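Side-chain contacts in ADP-ribosylating toxin CARDS (Mycoplasma pneumoniae, PDB 4TLV), which transfers the ADP-ribosyl group from NAD(+) to multiple target proteins in vitro and causes vacuolization of mammalian cells as the main virulence factor of its bacterium: residues 282-287 and 390-395; 288-293 and 299-304. All blocks are in the same frame, centred on the assembly; numbering follows the deposited sequence.

Contact 1 (282-287 and 390-395); sequences IKTQKT and LFWNTK
With chi1 at 76°, Trp-392 holds its CG between its own backbone N and carbonyl carbon, which places the indole against the turn 282-287; Lys-286 answers with CG beside its backbone N (chi1 -70°) and an extended chain beyond. The two side chains cross at about a right angle, and the methylene CD of Lys-286 lies 4.0 Å from Trp-392 CZ2 and equally far from CH2. That approach to the six-membered ring is oblique and made by the aliphatic shaft, and the lysine counts as exposed while the indole is buried. Thr-284 comes to the same ring at its edge, near the ring plane, with OG1 4.2 Å from CZ2 of Trp-392. Its other branch, CG2, meets Thr-394 CG2 at 3.8 Å, a contact between methyl groups.

Both segments belong to D2, a beta-trefoil domain: 282-287 turns the chain from strand 278-281 into strand 287-293, while 390-395 runs off the end of strand 388-393 into a loop. Each has a local turn held by a side chain. The backbone N of Lys-286 donates to Thr-284 OG1 at 3.1 Å, an ST turn, and that of Lys-395 donates to Asn-393 OD1 at 2.8 Å, an Asx turn.

The polar link between them is indirect, since Thr-284 OG1 and Trp-392 NE1 both bond to Glu-416 OE2 on strand 415-421. This shared carboxylate oxygen helps fix the indole's rotation, and Thr-394 OG1 bonds to the backbone oxygen of Asp-414. Within 390-395, Thr-394 CA stands 3.6 Å above one face of the Trp-392 ring, displaced from the middle of the ring.

Contact 2 (288-293 and 299-304); sequences FMLQAD and VFLVEV
Phe-288 and Glu-303 face each other as a non-hydrogen-bonded pair at one end of a beta hairpin of the D2 beta-trefoil, in which 288-293 and 299-303 run antiparallel, their directions 148° apart. Four backbone bonds join the hydrogen-bonded pairs Met-289 with Val-302 and Gln-291 with Phe-300, the shortest being Met-289 N to Val-302 O at 2.8 Å.

Packing is tight on the face carrying Phe-288, Leu-290, Ala-292, Val-299 and Leu-301, all buried; burial lessens at Glu-303, at the hairpin's open end. Leu-290 sets CG anti to its backbone N, and its CD1 reaches diagonally to Val-299 CG1 at 3.7 Å. Phe-288 crosses Leu-301 at about a right angle, with CD2 3.9 Å from Leu-301 CB; farther out, its CE2 meets the CB of Glu-303. Leu-279, Leu-352 and Leu-418 continue this apolar layer into neighbouring strands.

The other face is partly exposed at Met-289, Gln-291 and Val-302, and is loosest at Met-289, whose CE is 4.4 Å from Val-302 CG1, although its CG approaches Val-304 CG2 at 4.0 Å. Closer packing resumes at Phe-300, a buried ring whose chi1 of 48° turns it back over the partner strand. The amide plane of Gln-291 stands 73° from that ring, and its OE1 is 3.6 Å from Phe-300 CE2 and close to Val-302 CG2 as well. Beneath the ring, the backbone oxygen of Gln-291, which accepts from Phe-300 N, sits 3.9 Å from the ring plane, in line with the middle of the ring.

How the contacts relate
Contact 1 and contact 2 lie about 13 Å apart, centre to centre, in the D2 beta-trefoil; segment 282-287 runs straight into 288-293, while 390-395 returns much later in the chain. The joint is a probable hydrogen bond between Thr-287 O and Val-304 N at 2.9 Å. A second junction is aromatic: Trp-392 and Phe-288 pack edge-to-face, with Trp-392 CZ2 3.4 Å from Phe-288 CZ, and Trp-392 CB lies 3.7 Å from Leu-301 CD1. The indole thus touches both the 282-287 turn and the buried face of the hairpin. Both contacts belong to D2, whereas the mono-ADP-ribosyltransferase activity resides in the separate N-terminal domain.

Contact 1 (282-287 and 390-395)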
loop_
_atom_site.group_PDB
_atom_site.type_symbol
_atom_site.label_atom_id
_atom_site.label_comp_id
_atom_site.label_asym_id
_atom_site.label_seq_id
_atom_site.Cartn_x
_atom_site.Cartn_y
_atom_site.Cartn_z
ATOM N N ILE A 282 -2.873 15.911 -26.406
ATOM C CA ILE A 282 -3.796 17.029 -26.244
ATOM C C ILE A 282 -3.900 17.934 -27.470
ATOM O O ILE A 282 -4.995 18.349 -27.854
ATOM C CB ILE A 282 -3.420 17.869 -25.018
ATOM C CG1 ILE A 282 -3.766 17.087 -23.756
ATOM C CG2 ILE A 282 -4.167 19.192 -25.025
ATOM C CD1 ILE A 282 -5.137 16.472 -23.825
ATOM N N LYS A 283 -2.765 18.232 -28.086
ATOM C CA LYS A 283 -2.749 19.134 -29.235
ATOM C C LYS A 283 -2.828 18.379 -30.565
ATOM O O LYS A 283 -3.696 18.663 -31.395
ATOM C CB LYS A 283 -1.516 20.043 -29.189
ATOM C CG LYS A 283 -1.599 21.238 -30.131
ATOM C CD LYS A 283 -0.520 22.267 -29.824
ATOM C CE LYS A 283 -0.643 23.483 -30.734
ATOM N NZ LYS A 283 0.446 24.477 -30.500
ATOM N N THR A 284 -1.934 17.414 -30.757
ATOM C CA THR A 284 -1.890 16.642 -31.993
ATOM C C THR A 284 -3.143 15.798 -32.172
ATOM O O THR A 284 -3.495 15.429 -33.287
ATOM C CB THR A 284 -0.692 15.683 -32.021
ATOM O OG1 THR A 284 -0.901 14.632 -31.066
ATOM C CG2 THR A 284 0.599 16.415 -31.702
ATOM N N GLN A 285 -3.795 15.466 -31.063
ATOM C CA GLN A 285 -4.962 14.587 -31.080
ATOM C C GLN A 285 -4.651 13.171 -31.578
ATOM O O GLN A 285 -5.554 12.409 -31.918
ATOM C CB GLN A 285 -6.102 15.210 -31.890
ATOM C CG GLN A 285 -6.764 16.393 -31.195
ATOM C CD GLN A 285 -7.491 15.988 -29.921
ATOM O OE1 GLN A 285 -8.529 15.168 -30.063
ATOM N NE2 GLN A 285 -7.116 16.401 -28.820
ATOM N N LYS A 286 -3.371 12.824 -31.616
ATOM C CA LYS A 286 -2.962 11.481 -31.987
ATOM C C LYS A 286 -3.275 10.512 -30.853
ATOM O O LYS A 286 -3.197 10.875 -29.679
ATOM C CB LYS A 286 -1.469 11.448 -32.312
ATOM C CG LYS A 286 -1.116 12.173 -33.608
ATOM C CD LYS A 286 0.373 12.127 -33.893
ATOM C CE LYS A 286 0.691 12.854 -35.192
ATOM N NZ LYS A 286 2.122 12.723 -35.579
ATOM N N THR A 287 -3.619 9.282 -31.212
ATOM C CA THR A 287 -4.043 8.288 -30.231
ATOM C C THR A 287 -3.064 7.131 -30.176
ATOM O O THR A 287 -2.579 6.667 -31.211
ATOM C CB THR A 287 -5.465 7.775 -30.543
ATOM O OG1 THR A 287 -6.367 8.892 -30.551
ATOM C CG2 THR A 287 -5.933 6.753 -29.487
ATOM N N LEU A 390 1.324 12.677 -17.938
ATOM C CA LEU A 390 2.079 11.859 -18.874
ATOM C C LEU A 390 2.321 12.645 -20.160
ATOM O O LEU A 390 1.463 13.421 -20.586
ATOM C CB LEU A 390 1.314 10.575 -19.202
ATOM C CG LEU A 390 1.117 9.543 -18.086
ATOM C CD1 LEU A 390 0.238 8.389 -18.616
ATOM C CD2 LEU A 390 2.470 9.021 -17.590
ATOM N N PHE A 391 3.478 12.425 -20.778
ATOM C CA PHE A 391 3.862 13.142 -22.000
ATOM C C PHE A 391 4.545 12.209 -23.003
ATOM O O PHE A 391 5.136 11.198 -22.624
ATOM C CB PHE A 391 4.824 14.293 -21.665
ATOM C CG PHE A 391 4.168 15.484 -21.037
ATOM C CD1 PHE A 391 3.859 15.495 -19.679
ATOM C CD2 PHE A 391 3.875 16.613 -21.799
ATOM C CE1 PHE A 391 3.250 16.598 -19.097
ATOM C CE2 PHE A 391 3.262 17.728 -21.223
ATOM C CZ PHE A 391 2.952 17.726 -19.872
ATOM N N TRP A 392 4.460 12.548 -24.288
ATOM C CA TRP A 392 5.322 11.928 -25.291
ATOM C C TRP A 392 5.993 13.027 -26.110
ATOM O O TRP A 392 5.549 14.174 -26.103
ATOM C CB TRP A 392 4.556 10.973 -26.208
ATOM C CG TRP A 392 3.706 11.653 -27.254
ATOM C CD1 TRP A 392 2.658 12.493 -27.037
ATOM C CD2 TRP A 392 3.839 11.538 -28.680
ATOM N NE1 TRP A 392 2.123 12.905 -28.235
ATOM C CE2 TRP A 392 2.836 12.340 -29.258
ATOM C CE3 TRP A 392 4.714 10.841 -29.519
ATOM C CZ2 TRP A 392 2.674 12.460 -30.641
ATOM C CZ3 TRP A 392 4.549 10.957 -30.896
ATOM C CH2 TRP A 392 3.538 11.763 -31.440
ATOM N N ASN A 393 7.070 12.664 -26.792
ATOM C CA ASN A 393 7.775 13.588 -27.666
ATOM C C ASN A 393 7.176 13.538 -29.063
ATOM O O ASN A 393 7.360 12.560 -29.791
ATOM C CB ASN A 393 9.260 13.234 -27.710
ATOM C CG ASN A 393 10.069 14.240 -28.500
ATOM O OD1 ASN A 393 9.617 14.746 -29.531
ATOM N ND2 ASN A 393 11.270 14.538 -28.020
ATOM N N THR A 394 6.444 14.591 -29.421
ATOM C CA THR A 394 5.705 14.645 -30.683
ATOM C C THR A 394 6.605 14.508 -31.906
ATOM O O THR A 394 6.147 14.136 -32.987
ATOM C CB THR A 394 4.914 15.955 -30.814
ATOM O OG1 THR A 394 5.813 17.064 -30.679
ATOM C CG2 THR A 394 3.833 16.038 -29.737
ATOM N N LYS A 395 7.892 14.795 -31.731
ATOM C CA LYS A 395 8.834 14.695 -32.837
ATOM C C LYS A 395 9.511 13.326 -32.940
ATOM O O LYS A 395 10.125 13.016 -33.959
ATOM C CB LYS A 395 9.875 15.811 -32.758
ATOM C CG LYS A 395 9.339 17.180 -33.158
ATOM C CD LYS A 395 10.419 18.248 -33.057
ATOM C CE LYS A 395 10.026 19.516 -33.807
ATOM N NZ LYS A 395 8.691 20.020 -33.379
#

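Contact 2 (288-293 and 299-304)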
loop_
_atom_site.group_PDB
_atom_site.type_symbol
_atom_site.label_atom_id
_atom_site.label_comp_id
_atom_site.label_asym_id
_atom_site.label_seq_id
_atom_site.Cartn_x
_atom_site.Cartn_y
_atom_site.Cartn_z
ATOM N N PHE A 288 -2.777 6.672 -28.961
ATOM C CA PHE A 288 -1.802 5.614 -28.751
ATOM C C PHE A 288 -2.323 4.547 -27.812
ATOM O O PHE A 288 -3.130 4.820 -26.925
ATOM C CB PHE A 288 -0.530 6.166 -28.110
ATOM C CG PHE A 288 0.139 7.261 -28.900
ATOM C CD1 PHE A 288 -0.226 8.582 -28.718
ATOM C CD2 PHE A 288 1.139 6.965 -29.806
ATOM C CE1 PHE A 288 0.391 9.598 -29.438
ATOM C CE2 PHE A 288 1.764 7.979 -30.528
ATOM C CZ PHE A 288 1.387 9.298 -30.337
ATOM N N MET A 289 -1.806 3.342 -27.985
ATOM C CA MET A 289 -2.030 2.274 -27.034
ATOM C C MET A 289 -0.784 2.121 -26.174
ATOM O O MET A 289 0.340 2.059 -26.685
ATOM C CB MET A 289 -2.302 0.964 -27.755
ATOM C CG MET A 289 -3.631 0.938 -28.488
ATOM S SD MET A 289 -3.765 -0.554 -29.473
ATOM C CE MET A 289 -2.637 -0.223 -30.815
ATOM N N LEU A 290 -1.002 2.053 -24.868
ATOM C CA LEU A 290 0.054 1.752 -23.921
ATOM C C LEU A 290 0.442 0.285 -24.050
ATOM O O LEU A 290 -0.436 -0.584 -24.093
ATOM C CB LEU A 290 -0.456 2.016 -22.508
ATOM C CG LEU A 290 0.554 1.845 -21.382
ATOM C CD1 LEU A 290 1.658 2.917 -21.501
ATOM C CD2 LEU A 290 -0.167 1.949 -20.042
ATOM N N GLN A 291 1.744 0.001 -24.115
ATOM C CA GLN A 291 2.202 -1.383 -24.175
ATOM C C GLN A 291 3.479 -1.555 -23.355
ATOM O O GLN A 291 4.163 -0.582 -23.065
ATOM C CB GLN A 291 2.433 -1.806 -25.637
ATOM C CG GLN A 291 1.148 -1.846 -26.446
ATOM C CD GLN A 291 1.345 -2.302 -27.852
ATOM O OE1 GLN A 291 2.462 -2.571 -28.275
ATOM N NE2 GLN A 291 0.247 -2.396 -28.601
ATOM N N ALA A 292 3.797 -2.786 -22.966
ATOM C CA ALA A 292 5.006 -3.014 -22.170
ATOM C C ALA A 292 5.574 -4.409 -22.387
ATOM O O ALA A 292 4.857 -5.333 -22.759
ATOM C CB ALA A 292 4.748 -2.739 -20.663
ATOM N N ASP A 293 6.873 -4.564 -22.154
ATOM C CA ASP A 293 7.541 -5.826 -22.473
ATOM C C ASP A 293 8.346 -6.309 -21.276
ATOM O O ASP A 293 9.334 -5.689 -20.913
ATOM C CB ASP A 293 8.477 -5.638 -23.675
ATOM C CG ASP A 293 9.087 -6.966 -24.167
ATOM O OD1 ASP A 293 9.154 -7.936 -23.383
ATOM O OD2 ASP A 293 9.488 -7.046 -25.345
ATOM N N VAL A 299 8.404 0.273 -21.360
ATOM C CA VAL A 299 7.020 0.710 -21.487
ATOM C C VAL A 299 7.034 1.678 -22.654
ATOM O O VAL A 299 7.933 2.505 -22.744
ATOM C CB VAL A 299 6.557 1.459 -20.243
ATOM C CG1 VAL A 299 5.100 1.985 -20.424
ATOM C CG2 VAL A 299 6.664 0.551 -19.013
ATOM N N PHE A 300 6.059 1.579 -23.549
ATOM C CA PHE A 300 6.070 2.442 -24.722
ATOM C C PHE A 300 4.688 2.621 -25.318
ATOM O O PHE A 300 3.726 1.967 -24.910
ATOM C CB PHE A 300 7.019 1.871 -25.771
ATOM C CG PHE A 300 6.812 0.425 -26.028
ATOM C CD1 PHE A 300 7.480 -0.526 -25.278
ATOM C CD2 PHE A 300 5.930 0.002 -27.005
ATOM C CE1 PHE A 300 7.278 -1.889 -25.517
ATOM C CE2 PHE A 300 5.731 -1.343 -27.245
ATOM C CZ PHE A 300 6.397 -2.288 -26.496
ATOM N N LEU A 301 4.610 3.499 -26.311
ATOM C CA LEU A 301 3.344 3.865 -26.931
ATOM C C LEU A 301 3.379 3.483 -28.403
ATOM O O LEU A 301 4.380 3.703 -29.084
ATOM C CB LEU A 301 3.142 5.380 -26.811
ATOM C CG LEU A 301 3.181 6.000 -25.418
ATOM C CD1 LEU A 301 3.481 7.496 -25.498
ATOM C CD2 LEU A 301 1.864 5.755 -24.712
ATOM N N VAL A 302 2.285 2.908 -28.886
ATOM C CA VAL A 302 2.157 2.527 -30.283
ATOM C C VAL A 302 0.963 3.273 -30.844
ATOM O O VAL A 302 -0.137 3.206 -30.283
ATOM C CB VAL A 302 1.946 1.013 -30.416
ATOM C CG1 VAL A 302 1.599 0.625 -31.855
ATOM C CG2 VAL A 302 3.182 0.269 -29.919
ATOM N N GLU A 303 1.170 4.005 -31.937
ATOM C CA GLU A 303 0.086 4.831 -32.470
ATOM C C GLU A 303 -1.003 3.972 -33.103
ATOM O O GLU A 303 -0.713 2.980 -33.771
ATOM C CB GLU A 303 0.602 5.864 -33.472
ATOM C CG GLU A 303 -0.497 6.762 -34.005
ATOM C CD GLU A 303 0.038 7.970 -34.765
ATOM O OE1 GLU A 303 1.268 8.067 -34.943
ATOM O OE2 GLU A 303 -0.781 8.822 -35.175
ATOM N N VAL A 304 -2.255 4.362 -32.892
ATOM C CA VAL A 304 -3.400 3.598 -33.386
ATOM C C VAL A 304 -3.635 3.721 -34.894
ATOM O O VAL A 304 -3.587 2.720 -35.617
ATOM C CB VAL A 304 -4.699 4.003 -32.663
ATOM C CG1 VAL A 304 -5.898 3.291 -33.284
ATOM C CG2 VAL A 304 -4.599 3.703 -31.177
#